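PDB 2PFZ: putative exported protein from Bordetella pertussis Tohama I, which binds pyroglutamic acid as a periplasmic solute receptor and probably delivers it to a tripartite ATP-independent (TRAP) transporter. Local coordinates for residues 77-82 with 96-101; 83-88 with 92-97; 278-283 with 293-298; 146-151 with 202-207. All blocks are in the same frame, centred on the assembly; numbering follows the deposited sequence.

Contact 1. Residues 77-82 with 96-101; sequences ELDGLP and QAQKPF
Leu78 and Gln98 lie alongside each other, head to tail, one reaching from the short 3-10 turn 78-80 and the other from helix 88-107. Leu78 CD2 rests on the aliphatic root of the glutamine, 4.0 Å from Gln98 CB and nearly as close to its CG. At the other end of the pair, Gln98 NE2 passes 3.9 Å from Leu78 CB, so the amide overlies the base of the leucine rather than its tip. Gln98 can span the gap because its chain is fully extended, with CG anti to the backbone N (chi1 -180°) and CD anti to CA (chi2 -172°). A glutamine suits this place: its methylenes supply surface for a leucine while its amide serves polar groups beyond. Beside it, Asp79 OD2 stands 4.4 Å from Gln98 OE1 without bonding to it.

The second shell explains this pairing of two acceptors. Lys207 NZ forms a salt bridge with Asp79 OD2 and a hydrogen bond with Gln98 OE1, while Gln98 NE2 donates to the carbonyl of Val75. The turn itself is pinned by Gly80 N to Glu77 O at 2.9 Å, and Trp283 covers Leu78 from helix 266-287. With both ends of the amide engaged, its flip is probably fixed, and the buried ammonium would be expected to favour a negatively charged Asp79.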
loop_
_atom_site.group_PDB
_atom_site.type_symbol
_atom_site.label_atom_id
_atom_site.label_comp_id
_atom_site.label_asym_id
_atom_site.label_seq_id
_atom_site.Cartn_x
_atom_site.Cartn_y
_atom_site.Cartn_z
ATOM N N GLU A 77 -2.828 -4.908 9.289
ATOM C CA GLU A 77 -4.056 -5.162 8.512
ATOM C C GLU A 77 -4.947 -3.935 8.357
ATOM O O GLU A 77 -5.702 -3.834 7.372
ATOM C CB GLU A 77 -4.855 -6.319 9.128
ATOM C CG GLU A 77 -6.128 -6.687 8.340
ATOM C CD GLU A 77 -6.854 -7.915 8.860
ATOM O OE1 GLU A 77 -6.377 -8.557 9.814
ATOM O OE2 GLU A 77 -7.926 -8.239 8.298
ATOM N N LEU A 78 -4.837 -3.002 9.309
ATOM C CA LEU A 78 -5.779 -1.911 9.512
ATOM C C LEU A 78 -6.146 -1.112 8.268
ATOM O O LEU A 78 -7.335 -0.946 7.981
ATOM C CB LEU A 78 -5.306 -0.990 10.674
ATOM C CG LEU A 78 -6.280 0.133 11.086
ATOM C CD1 LEU A 78 -7.686 -0.401 11.456
ATOM C CD2 LEU A 78 -5.693 0.942 12.250
ATOM N N ASP A 79 -5.156 -0.635 7.523
ATOM C CA ASP A 79 -5.450 0.183 6.332
ATOM C C ASP A 79 -5.914 -0.616 5.091
ATOM O O ASP A 79 -6.132 -0.030 4.026
ATOM C CB ASP A 79 -4.301 1.167 6.017
ATOM C CG ASP A 79 -3.070 0.501 5.423
ATOM O OD1 ASP A 79 -3.157 -0.610 4.838
ATOM O OD2 ASP A 79 -1.993 1.144 5.491
ATOM N N GLY A 80 -6.080 -1.934 5.251
ATOM C CA GLY A 80 -6.642 -2.771 4.194
ATOM C C GLY A 80 -8.074 -3.178 4.469
ATOM O O GLY A 80 -8.681 -3.903 3.667
ATOM N N LEU A 81 -8.616 -2.794 5.625
ATOM C CA LEU A 81 -10.020 -3.150 5.931
ATOM C C LEU A 81 -10.931 -2.307 5.041
ATOM O O LEU A 81 -10.745 -1.095 5.007
ATOM C CB LEU A 81 -10.326 -2.852 7.404
ATOM C CG LEU A 81 -9.555 -3.701 8.416
ATOM C CD1 LEU A 81 -9.904 -3.233 9.852
ATOM C CD2 LEU A 81 -9.838 -5.200 8.236
ATOM N N PRO A 82 -11.874 -2.932 4.288
ATOM C CA PRO A 82 -12.745 -2.110 3.404
ATOM C C PRO A 82 -13.801 -1.279 4.128
ATOM O O PRO A 82 -14.293 -1.638 5.207
ATOM C CB PRO A 82 -13.440 -3.135 2.477
ATOM C CG PRO A 82 -13.226 -4.442 3.068
ATOM C CD PRO A 82 -12.133 -4.379 4.146
ATOM N N GLN A 96 -2.729 8.336 11.397
ATOM C CA GLN A 96 -2.317 8.991 12.650
ATOM C C GLN A 96 -2.722 8.203 13.892
ATOM O O GLN A 96 -1.947 8.099 14.841
ATOM C CB GLN A 96 -2.857 10.423 12.699
ATOM C CG GLN A 96 -2.234 11.355 11.642
ATOM C CD GLN A 96 -0.704 11.315 11.606
ATOM O OE1 GLN A 96 -0.101 10.801 10.664
ATOM N NE2 GLN A 96 -0.077 11.878 12.612
ATOM N N ALA A 97 -3.919 7.607 13.854
ATOM C CA ALA A 97 -4.410 6.699 14.897
ATOM C C ALA A 97 -3.541 5.416 15.017
ATOM O O ALA A 97 -3.231 4.930 16.133
ATOM C CB ALA A 97 -5.849 6.331 14.588
ATOM N N GLN A 98 -3.131 4.892 13.866
ATOM C CA GLN A 98 -2.354 3.638 13.795
ATOM C C GLN A 98 -0.890 3.815 14.165
ATOM O O GLN A 98 -0.238 2.894 14.674
ATOM C CB GLN A 98 -2.397 3.133 12.348
ATOM C CG GLN A 98 -1.665 1.840 12.035
ATOM C CD GLN A 98 -1.638 1.559 10.521
ATOM O OE1 GLN A 98 -1.618 2.489 9.714
ATOM N NE2 GLN A 98 -1.622 0.272 10.142
ATOM N N LYS A 99 -0.378 4.999 13.868
ATOM C CA LYS A 99 1.068 5.234 13.818
ATOM C C LYS A 99 1.792 4.850 15.119
ATOM O O LYS A 99 2.797 4.154 15.063
ATOM C CB LYS A 99 1.346 6.690 13.449
ATOM C CG LYS A 99 2.786 6.934 13.021
ATOM C CD LYS A 99 3.058 8.381 12.675
ATOM C CE LYS A 99 4.478 8.534 12.093
ATOM N NZ LYS A 99 4.808 9.948 11.687
ATOM N N PRO A 100 1.287 5.287 16.289
ATOM C CA PRO A 100 2.023 4.939 17.522
ATOM C C PRO A 100 2.149 3.425 17.748
ATOM O O PRO A 100 3.179 2.930 18.243
ATOM C CB PRO A 100 1.191 5.599 18.641
ATOM C CG PRO A 100 0.361 6.649 17.940
ATOM C CD PRO A 100 0.086 6.104 16.579
ATOM N N PHE A 101 1.114 2.690 17.376
ATOM C CA PHE A 101 1.129 1.239 17.486
ATOM C C PHE A 101 2.030 0.557 16.443
ATOM O O PHE A 101 2.639 -0.469 16.742
ATOM C CB PHE A 101 -0.295 0.692 17.443
ATOM C CG PHE A 101 -1.133 1.123 18.617
ATOM C CD1 PHE A 101 -1.217 0.323 19.756
ATOM C CD2 PHE A 101 -1.809 2.345 18.600
ATOM C CE1 PHE A 101 -1.963 0.732 20.863
ATOM C CE2 PHE A 101 -2.564 2.755 19.711
ATOM C CZ PHE A 101 -2.643 1.929 20.829
#

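Contact 2. Residues 83-88 with 92-97; sequences FLATGY and FKLYQA
Leu94, on helix 88-107, meets Leu84 and Ala85 in the loop that runs up to the start of that same helix. From the backbone outward, Leu94 CB first faces Ala85 CB, 4.2 Å away. CG then leaves anti to the backbone N (chi1 -176°), and the branch divides the work of the two methyls. Leu94 CD2 turns to the loop, lying 3.9 Å from Ala85 CB and 4.2 Å from Leu84 CD2; Leu94 CD1 turns instead to Leu78 CD2. Alanine suits the closer position, since its single methyl lets the loop backbone come near the helix, whereas the longer Leu84 meets the leucine methyl to methyl. Tyr298 covers Ala85 and Leu94 from helix 289-299, its hydroxyl hydrogen-bonded to Leu84 O.

At the start of the helix, the segments are joined by its own backbone. Phe92 N donates to Tyr88 O at 2.9 Å, with an N-H...O angle of 164°, and Phe92 CB lies 3.6 Å from the same carbonyl oxygen. Both rings are spent on helix 222-256, where Phe92 makes an edge-to-face stack with Trp240 and Tyr88 OH bonds to Ser243. Gly87 holds the N-cap position, a place glycine often takes. What results is a loop-to-helix entry with glycine at the N-cap, a regular i to i+4 bond in the first turn, and the incoming loop folded back over an apolar face.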
loop_
_atom_site.group_PDB
_atom_site.type_symbol
_atom_site.label_atom_id
_atom_site.label_comp_id
_atom_site.label_asym_id
_atom_site.label_seq_id
_atom_site.Cartn_x
_atom_site.Cartn_y
_atom_site.Cartn_z
ATOM N N PHE A 83 -14.111 -0.142 3.532
ATOM C CA PHE A 83 -15.162 0.743 4.023
ATOM C C PHE A 83 -15.047 1.189 5.479
ATOM O O PHE A 83 -16.022 1.241 6.218
ATOM C CB PHE A 83 -16.540 0.186 3.600
ATOM C CG PHE A 83 -16.740 0.331 2.124
ATOM C CD1 PHE A 83 -17.208 1.540 1.614
ATOM C CD2 PHE A 83 -16.343 -0.661 1.245
ATOM C CE1 PHE A 83 -17.327 1.739 0.260
ATOM C CE2 PHE A 83 -16.480 -0.447 -0.157
ATOM C CZ PHE A 83 -16.978 0.761 -0.604
ATOM N N LEU A 84 -13.811 1.507 5.851
ATOM C CA LEU A 84 -13.474 2.079 7.138
ATOM C C LEU A 84 -12.935 3.496 6.920
ATOM O O LEU A 84 -13.325 4.408 7.648
ATOM C CB LEU A 84 -12.426 1.208 7.845
ATOM C CG LEU A 84 -11.927 1.726 9.188
ATOM C CD1 LEU A 84 -13.049 1.842 10.202
ATOM C CD2 LEU A 84 -10.835 0.788 9.648
ATOM N N ALA A 85 -12.053 3.678 5.919
ATOM C CA ALA A 85 -11.498 4.981 5.602
ATOM C C ALA A 85 -11.399 5.030 4.092
ATOM O O ALA A 85 -10.537 4.383 3.483
ATOM C CB ALA A 85 -10.103 5.204 6.277
ATOM N N THR A 86 -12.313 5.778 3.480
ATOM C CA THR A 86 -12.549 5.654 2.046
ATOM C C THR A 86 -12.218 6.961 1.312
ATOM O O THR A 86 -12.834 7.300 0.310
ATOM C CB THR A 86 -14.035 5.283 1.798
ATOM O OG1 THR A 86 -14.866 6.252 2.457
ATOM C CG2 THR A 86 -14.350 3.879 2.350
ATOM N N GLY A 87 -11.230 7.690 1.809
ATOM C CA GLY A 87 -10.764 8.911 1.147
ATOM C C GLY A 87 -9.427 9.295 1.742
ATOM O O GLY A 87 -9.024 8.723 2.753
ATOM N N TYR A 88 -8.752 10.267 1.124
ATOM C CA TYR A 88 -7.417 10.692 1.589
ATOM C C TYR A 88 -7.414 11.259 3.020
ATOM O O TYR A 88 -6.522 10.957 3.806
ATOM C CB TYR A 88 -6.780 11.652 0.594
ATOM C CG TYR A 88 -6.151 10.946 -0.590
ATOM C CD1 TYR A 88 -4.884 10.365 -0.482
ATOM C CD2 TYR A 88 -6.838 10.807 -1.812
ATOM C CE1 TYR A 88 -4.283 9.697 -1.561
ATOM C CE2 TYR A 88 -6.232 10.142 -2.905
ATOM C CZ TYR A 88 -4.962 9.588 -2.756
ATOM O OH TYR A 88 -4.352 8.949 -3.820
ATOM N N PHE A 92 -5.523 9.516 6.057
ATOM C CA PHE A 92 -4.492 10.165 6.889
ATOM C C PHE A 92 -4.837 10.109 8.393
ATOM O O PHE A 92 -3.991 9.880 9.268
ATOM C CB PHE A 92 -4.242 11.608 6.453
ATOM C CG PHE A 92 -2.971 12.170 7.024
ATOM C CD1 PHE A 92 -1.752 11.846 6.450
ATOM C CD2 PHE A 92 -2.997 12.964 8.156
ATOM C CE1 PHE A 92 -0.567 12.313 6.985
ATOM C CE2 PHE A 92 -1.820 13.450 8.699
ATOM C CZ PHE A 92 -0.606 13.128 8.109
ATOM N N LYS A 93 -6.086 10.339 8.724
ATOM C CA LYS A 93 -6.503 10.211 10.124
ATOM C C LYS A 93 -6.396 8.787 10.658
ATOM O O LYS A 93 -5.994 8.576 11.810
ATOM C CB LYS A 93 -7.912 10.762 10.283
ATOM C CG LYS A 93 -7.913 12.262 10.048
ATOM C CD LYS A 93 -9.264 12.899 10.026
ATOM C CE LYS A 93 -9.051 14.420 10.179
ATOM N NZ LYS A 93 -9.932 15.270 9.341
ATOM N N LEU A 94 -6.712 7.799 9.821
ATOM C CA LEU A 94 -6.544 6.400 10.230
ATOM C C LEU A 94 -5.083 6.135 10.498
ATOM O O LEU A 94 -4.728 5.503 11.475
ATOM C CB LEU A 94 -7.060 5.430 9.154
ATOM C CG LEU A 94 -7.023 3.936 9.539
ATOM C CD1 LEU A 94 -7.870 3.647 10.806
ATOM C CD2 LEU A 94 -7.521 3.097 8.342
ATOM N N TYR A 95 -4.236 6.615 9.597
ATOM C CA TYR A 95 -2.789 6.521 9.764
ATOM C C TYR A 95 -2.324 7.106 11.098
ATOM O O TYR A 95 -1.564 6.457 11.828
ATOM C CB TYR A 95 -2.108 7.248 8.589
ATOM C CG TYR A 95 -0.591 7.466 8.711
ATOM C CD1 TYR A 95 0.239 6.564 9.399
ATOM C CD2 TYR A 95 0.006 8.565 8.087
ATOM C CE1 TYR A 95 1.640 6.771 9.476
ATOM C CE2 TYR A 95 1.404 8.787 8.173
ATOM C CZ TYR A 95 2.196 7.895 8.868
ATOM O OH TYR A 95 3.564 8.115 8.891
ATOM N N GLN A 96 -2.729 8.336 11.397
ATOM C CA GLN A 96 -2.317 8.991 12.650
ATOM C C GLN A 96 -2.722 8.203 13.892
ATOM O O GLN A 96 -1.947 8.099 14.841
ATOM C CB GLN A 96 -2.857 10.423 12.699
ATOM C CG GLN A 96 -2.234 11.355 11.642
ATOM C CD GLN A 96 -0.704 11.315 11.606
ATOM O OE1 GLN A 96 -0.101 10.801 10.664
ATOM N NE2 GLN A 96 -0.077 11.878 12.612
ATOM N N ALA A 97 -3.919 7.607 13.854
ATOM C CA ALA A 97 -4.410 6.699 14.897
ATOM C C ALA A 97 -3.541 5.416 15.017
ATOM O O ALA A 97 -3.231 4.930 16.133
ATOM C CB ALA A 97 -5.849 6.331 14.588
#

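Contact 3. Residues 278-283 with 293-298; sequences RMLDDW and AMIDAY
Leu280 and Trp283 face Met294 and Ile295 across two consecutive helices, 266-287 and 289-299, joined by a short turn and packed obliquely in the C-terminal part of this periplasmic receptor. The short segments run at 129° to each other and approach no closer than 12.5 Å between axes, a wide separation that long side chains must fill.

The direct contacts are all apolar. Leu280 and Ile295 cross obliquely, while Trp283 and Met294 cross at about a right angle, with Trp283 CH2 4.2 Å from Met294 CE. Tryptophan suits such a gap: with CG anti to its N (chi1 -176°), the indole stretches out from its helix and brings CH2 and CZ3 to the neighbour. Methionine suits the other side because its flexible chain can set its methyl against CH2.

Polar bonding comes from elsewhere. Trp283 NE1 donates to Pro74 O, satisfying the indole nitrogen and probably limiting the rotation of the ring, whose other neighbours include Leu78 and Glu77. Within each helix the backbone is regular, as in Trp283 N to Met279 O at 2.9 Å. Phe101 of helix 88-107 flanks Met294.

Ile295 takes an unusual chi1 of -134°, away from a staggered position, and its CD1 serves two partners at once, lying 3.9 Å from Leu280 CD1 and 4.3 Å from Trp283 CZ3.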
loop_
_atom_site.group_PDB
_atom_site.type_symbol
_atom_site.label_atom_id
_atom_site.label_comp_id
_atom_site.label_asym_id
_atom_site.label_seq_id
_atom_site.Cartn_x
_atom_site.Cartn_y
_atom_site.Cartn_z
ATOM N N ARG A 278 -17.826 -7.080 8.848
ATOM C CA ARG A 278 -17.390 -8.426 9.215
ATOM C C ARG A 278 -15.873 -8.464 9.434
ATOM O O ARG A 278 -15.394 -8.951 10.465
ATOM C CB ARG A 278 -17.805 -9.402 8.116
ATOM C CG ARG A 278 -17.169 -10.758 8.173
ATOM C CD ARG A 278 -16.845 -11.242 6.761
ATOM N NE ARG A 278 -17.776 -10.773 5.707
ATOM C CZ ARG A 278 -19.000 -11.257 5.485
ATOM N NH1 ARG A 278 -19.487 -12.230 6.245
ATOM N NH2 ARG A 278 -19.748 -10.752 4.506
ATOM N N MET A 279 -15.113 -7.929 8.488
ATOM C CA MET A 279 -13.647 -7.913 8.639
ATOM C C MET A 279 -13.136 -7.063 9.814
ATOM O O MET A 279 -12.111 -7.403 10.425
ATOM C CB MET A 279 -12.968 -7.504 7.328
ATOM C CG MET A 279 -13.113 -8.565 6.230
ATOM S SD MET A 279 -12.312 -8.048 4.708
ATOM C CE MET A 279 -10.578 -8.321 5.101
ATOM N N LEU A 280 -13.835 -5.974 10.131
ATOM C CA LEU A 280 -13.468 -5.131 11.280
ATOM C C LEU A 280 -13.777 -5.862 12.586
ATOM O O LEU A 280 -12.969 -5.829 13.527
ATOM C CB LEU A 280 -14.209 -3.778 11.252
ATOM C CG LEU A 280 -14.025 -2.865 12.497
ATOM C CD1 LEU A 280 -12.563 -2.517 12.732
ATOM C CD2 LEU A 280 -14.832 -1.572 12.335
ATOM N N ASP A 281 -14.938 -6.525 12.636
ATOM C CA ASP A 281 -15.240 -7.391 13.781
ATOM C C ASP A 281 -14.131 -8.442 13.993
ATOM O O ASP A 281 -13.565 -8.567 15.100
ATOM C CB ASP A 281 -16.615 -8.056 13.653
ATOM C CG ASP A 281 -17.003 -8.801 14.916
ATOM O OD1 ASP A 281 -17.153 -8.148 15.959
ATOM O OD2 ASP A 281 -17.129 -10.040 14.867
ATOM N N ASP A 282 -13.790 -9.165 12.934
ATOM C CA ASP A 282 -12.749 -10.172 13.012
ATOM C C ASP A 282 -11.448 -9.523 13.504
ATOM O O ASP A 282 -10.746 -10.077 14.365
ATOM C CB ASP A 282 -12.491 -10.792 11.625
ATOM C CG ASP A 282 -13.608 -11.686 11.140
ATOM O OD1 ASP A 282 -14.455 -12.088 11.948
ATOM O OD2 ASP A 282 -13.615 -12.004 9.920
ATOM N N TRP A 283 -11.145 -8.343 12.967
ATOM C CA TRP A 283 -9.888 -7.635 13.274
ATOM C C TRP A 283 -9.848 -7.224 14.750
ATOM O O TRP A 283 -8.862 -7.469 15.444
ATOM C CB TRP A 283 -9.709 -6.421 12.342
ATOM C CG TRP A 283 -8.391 -5.706 12.555
ATOM C CD1 TRP A 283 -7.175 -6.061 12.061
ATOM C CD2 TRP A 283 -8.179 -4.535 13.344
ATOM N NE1 TRP A 283 -6.207 -5.177 12.484
ATOM C CE2 TRP A 283 -6.802 -4.225 13.268
ATOM C CE3 TRP A 283 -9.022 -3.711 14.108
ATOM C CZ2 TRP A 283 -6.246 -3.121 13.921
ATOM C CZ3 TRP A 283 -8.467 -2.629 14.773
ATOM C CH2 TRP A 283 -7.090 -2.337 14.662
ATOM N N ALA A 293 -8.205 0.553 20.895
ATOM C CA ALA A 293 -7.577 1.850 21.090
ATOM C C ALA A 293 -7.374 2.549 19.757
ATOM O O ALA A 293 -7.635 3.744 19.656
ATOM C CB ALA A 293 -6.252 1.720 21.833
ATOM N N MET A 294 -6.914 1.812 18.750
ATOM C CA MET A 294 -6.676 2.399 17.427
ATOM C C MET A 294 -7.987 2.892 16.851
ATOM O O MET A 294 -8.079 4.004 16.362
ATOM C CB MET A 294 -6.034 1.383 16.485
ATOM C CG MET A 294 -4.523 1.229 16.730
ATOM S SD MET A 294 -3.694 0.090 15.622
ATOM C CE MET A 294 -3.595 -1.361 16.677
ATOM N N ILE A 295 -9.012 2.056 16.928
ATOM C CA ILE A 295 -10.281 2.423 16.325
ATOM C C ILE A 295 -10.910 3.621 17.059
ATOM O O ILE A 295 -11.467 4.516 16.418
ATOM C CB ILE A 295 -11.202 1.173 16.155
ATOM C CG1 ILE A 295 -11.845 1.144 14.756
ATOM C CG2 ILE A 295 -12.164 1.030 17.311
ATOM C CD1 ILE A 295 -10.819 0.829 13.623
ATOM N N ASP A 296 -10.779 3.664 18.387
ATOM C CA ASP A 296 -11.251 4.814 19.155
ATOM C C ASP A 296 -10.528 6.086 18.763
ATOM O O ASP A 296 -11.182 7.106 18.518
ATOM C CB ASP A 296 -11.170 4.579 20.673
ATOM C CG ASP A 296 -12.171 3.527 21.171
ATOM O OD1 ASP A 296 -13.080 3.094 20.422
ATOM O OD2 ASP A 296 -12.067 3.137 22.343
ATOM N N ALA A 297 -9.191 6.028 18.660
ATOM C CA ALA A 297 -8.415 7.210 18.246
ATOM C C ALA A 297 -8.785 7.673 16.850
ATOM O O ALA A 297 -8.830 8.867 16.586
ATOM C CB ALA A 297 -6.899 6.957 18.337
ATOM N N TYR A 298 -9.053 6.726 15.950
ATOM C CA TYR A 298 -9.457 7.081 14.590
ATOM C C TYR A 298 -10.820 7.786 14.588
ATOM O O TYR A 298 -11.049 8.749 13.837
ATOM C CB TYR A 298 -9.519 5.823 13.730
ATOM C CG TYR A 298 -10.175 6.005 12.385
ATOM C CD1 TYR A 298 -9.666 6.926 11.461
ATOM C CD2 TYR A 298 -11.303 5.269 12.031
ATOM C CE1 TYR A 298 -10.271 7.107 10.220
ATOM C CE2 TYR A 298 -11.914 5.444 10.782
ATOM C CZ TYR A 298 -11.383 6.360 9.890
ATOM O OH TYR A 298 -11.950 6.557 8.644
#

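Contact 4. Residues 146-151 with 202-207; sequences PVTAKI and EAWLPK
Trp204, whose six-membered ring meets Thr148 and Ile151, is held at its polar corner by a hydrogen bond between NE1 and the hydroxyl of Tyr144, just ahead of helix 146-155. The indole thus bonds to the chain leading into the helix and packs on the helix itself. Ile151 arrives from the opposite direction: its CD1 makes a CH-pi contact 4.1 Å from the centroid of the Trp204 six-membered ring, 30° off the normal and so off-centre. The same methyl is 3.7 Å from Trp204 CZ3. Isoleucine suits this place because its CG1 arm, running on extended at chi2 170°, carries a slim methyl up to the ring.

Thr148 crosses the indole at about a right angle, placing OG1 3.4 Å from Trp204 CZ2. This buried hydroxyl finds no hydrogen-bond partner in the model. Trp204 itself has CG between its backbone N and carbonyl carbon (chi1 68°), the crowded position, which turns the ring toward the helix; Pro206 CB lies in plane at its edge. Pro146 suits the first turn, where a backbone N-H would have no helical acceptor, since proline has none; its carbonyl accepts Lys150 N at 3.0 Å. Met279 of helix 266-287 covers Ile151.

Pro206 and Tyr144 both line the pyroglutamic acid pocket. Trp204 thus stands in the second shell, consistent with a brace between Tyr144 and Pro206 in a ligand site like those of periplasmic binding proteins.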
loop_
_atom_site.group_PDB
_atom_site.type_symbol
_atom_site.label_atom_id
_atom_site.label_comp_id
_atom_site.label_asym_id
_atom_site.label_seq_id
_atom_site.Cartn_x
_atom_site.Cartn_y
_atom_site.Cartn_z
ATOM N N PRO A 146 -2.500 -10.755 1.959
ATOM C CA PRO A 146 -3.431 -11.654 2.685
ATOM C C PRO A 146 -4.832 -11.063 2.820
ATOM O O PRO A 146 -5.839 -11.796 2.812
ATOM C CB PRO A 146 -2.802 -11.744 4.072
ATOM C CG PRO A 146 -1.320 -11.583 3.792
ATOM C CD PRO A 146 -1.278 -10.503 2.750
ATOM N N VAL A 147 -4.910 -9.736 2.956
ATOM C CA VAL A 147 -6.187 -9.108 3.312
ATOM C C VAL A 147 -7.073 -9.068 2.064
ATOM O O VAL A 147 -8.282 -9.246 2.101
ATOM C CB VAL A 147 -5.947 -7.703 3.966
ATOM C CG1 VAL A 147 -5.271 -6.817 3.013
ATOM C CG2 VAL A 147 -7.286 -7.053 4.458
ATOM N N THR A 148 -6.419 -8.892 0.940
ATOM C CA THR A 148 -7.070 -8.758 -0.323
ATOM C C THR A 148 -7.466 -10.177 -0.820
ATOM O O THR A 148 -8.477 -10.357 -1.520
ATOM C CB THR A 148 -6.081 -7.897 -1.113
ATOM O OG1 THR A 148 -6.669 -6.692 -1.632
ATOM C CG2 THR A 148 -5.155 -8.630 -1.950
ATOM N N ALA A 149 -6.722 -11.193 -0.391
ATOM C CA ALA A 149 -7.169 -12.587 -0.548
ATOM C C ALA A 149 -8.420 -12.889 0.295
ATOM O O ALA A 149 -9.362 -13.554 -0.184
ATOM C CB ALA A 149 -6.024 -13.579 -0.209
ATOM N N LYS A 150 -8.450 -12.383 1.528
ATOM C CA LYS A 150 -9.620 -12.545 2.398
ATOM C C LYS A 150 -10.871 -11.880 1.807
ATOM O O LYS A 150 -11.930 -12.484 1.785
ATOM C CB LYS A 150 -9.361 -12.017 3.825
ATOM C CG LYS A 150 -10.542 -12.216 4.770
ATOM C CD LYS A 150 -10.942 -13.702 4.844
ATOM C CE LYS A 150 -11.899 -13.978 6.016
ATOM N NZ LYS A 150 -11.764 -15.410 6.500
ATOM N N ILE A 151 -10.726 -10.654 1.319
ATOM C CA ILE A 151 -11.826 -9.950 0.668
ATOM C C ILE A 151 -12.370 -10.764 -0.508
ATOM O O ILE A 151 -13.589 -10.943 -0.630
ATOM C CB ILE A 151 -11.406 -8.532 0.199
ATOM C CG1 ILE A 151 -11.062 -7.671 1.435
ATOM C CG2 ILE A 151 -12.513 -7.912 -0.699
ATOM C CD1 ILE A 151 -10.410 -6.315 1.168
ATOM N N GLU A 202 -13.230 3.097 -4.197
ATOM C CA GLU A 202 -12.492 3.827 -3.157
ATOM C C GLU A 202 -12.643 3.094 -1.825
ATOM O O GLU A 202 -12.837 3.714 -0.758
ATOM C CB GLU A 202 -12.960 5.307 -3.041
ATOM C CG GLU A 202 -12.989 6.058 -4.377
ATOM C CD GLU A 202 -13.201 7.557 -4.213
ATOM O OE1 GLU A 202 -14.168 7.963 -3.525
ATOM O OE2 GLU A 202 -12.380 8.321 -4.775
ATOM N N ALA A 203 -12.485 1.772 -1.875
ATOM C CA ALA A 203 -12.811 0.899 -0.741
ATOM C C ALA A 203 -11.859 1.018 0.429
ATOM O O ALA A 203 -12.268 0.874 1.592
ATOM C CB ALA A 203 -12.962 -0.589 -1.204
ATOM N N TRP A 204 -10.590 1.289 0.126
ATOM C CA TRP A 204 -9.588 1.531 1.170
ATOM C C TRP A 204 -8.416 2.226 0.505
ATOM O O TRP A 204 -8.384 2.343 -0.722
ATOM C CB TRP A 204 -9.164 0.222 1.885
ATOM C CG TRP A 204 -8.384 -0.764 1.083
ATOM C CD1 TRP A 204 -7.005 -0.876 1.013
ATOM C CD2 TRP A 204 -8.913 -1.804 0.265
ATOM N NE1 TRP A 204 -6.655 -1.906 0.155
ATOM C CE2 TRP A 204 -7.810 -2.497 -0.312
ATOM C CE3 TRP A 204 -10.223 -2.211 -0.064
ATOM C CZ2 TRP A 204 -7.976 -3.583 -1.185
ATOM C CZ3 TRP A 204 -10.392 -3.302 -0.941
ATOM C CH2 TRP A 204 -9.267 -3.969 -1.501
ATOM N N LEU A 205 -7.456 2.678 1.311
ATOM C CA LEU A 205 -6.245 3.282 0.802
ATOM C C LEU A 205 -5.068 2.633 1.544
ATOM O O LEU A 205 -4.695 3.061 2.634
ATOM C CB LEU A 205 -6.214 4.818 0.949
ATOM C CG LEU A 205 -7.100 5.730 0.071
ATOM C CD1 LEU A 205 -8.542 5.690 0.574
ATOM C CD2 LEU A 205 -6.609 7.185 0.060
ATOM N N PRO A 206 -4.461 1.623 0.924
ATOM C CA PRO A 206 -3.432 0.906 1.662
ATOM C C PRO A 206 -2.144 1.719 1.616
ATOM O O PRO A 206 -1.868 2.377 0.617
ATOM C CB PRO A 206 -3.275 -0.387 0.852
ATOM C CG PRO A 206 -3.592 -0.002 -0.558
ATOM C CD PRO A 206 -4.552 1.189 -0.482
ATOM N N LYS A 207 -1.347 1.669 2.678
ATOM C CA LYS A 207 -0.102 2.460 2.698
ATOM C C LYS A 207 1.132 1.604 2.480
ATOM O O LYS A 207 1.170 0.443 2.887
ATOM C CB LYS A 207 0.042 3.216 4.026
ATOM C CG LYS A 207 -1.125 4.192 4.343
ATOM C CD LYS A 207 -0.855 5.079 5.593
ATOM C CE LYS A 207 -0.683 4.233 6.846
ATOM N NZ LYS A 207 -1.855 3.319 7.058
#

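Following the chain from strand 61-65, the loop carrying 77-88 leads into helix 88-107 and folds back on it twice. Contact 2 closes the short inner loop and nests inside contact 1, the two sharing Gln96 and Ala97. Contact 4 comes next, closing the long excursion from helix 146-155 to the approach of strand 207-213, and contact 3 closes the last turn, between the two C-terminal helices; neither crosses an earlier one. In space all four adjoin. Lys207 ties contact 4 to contact 1, Tyr298 ties contact 3 to contact 2, and Met279 bridges contact 3 and contact 4, so the C-terminal helices touch both the looped-back region and helix 146-155.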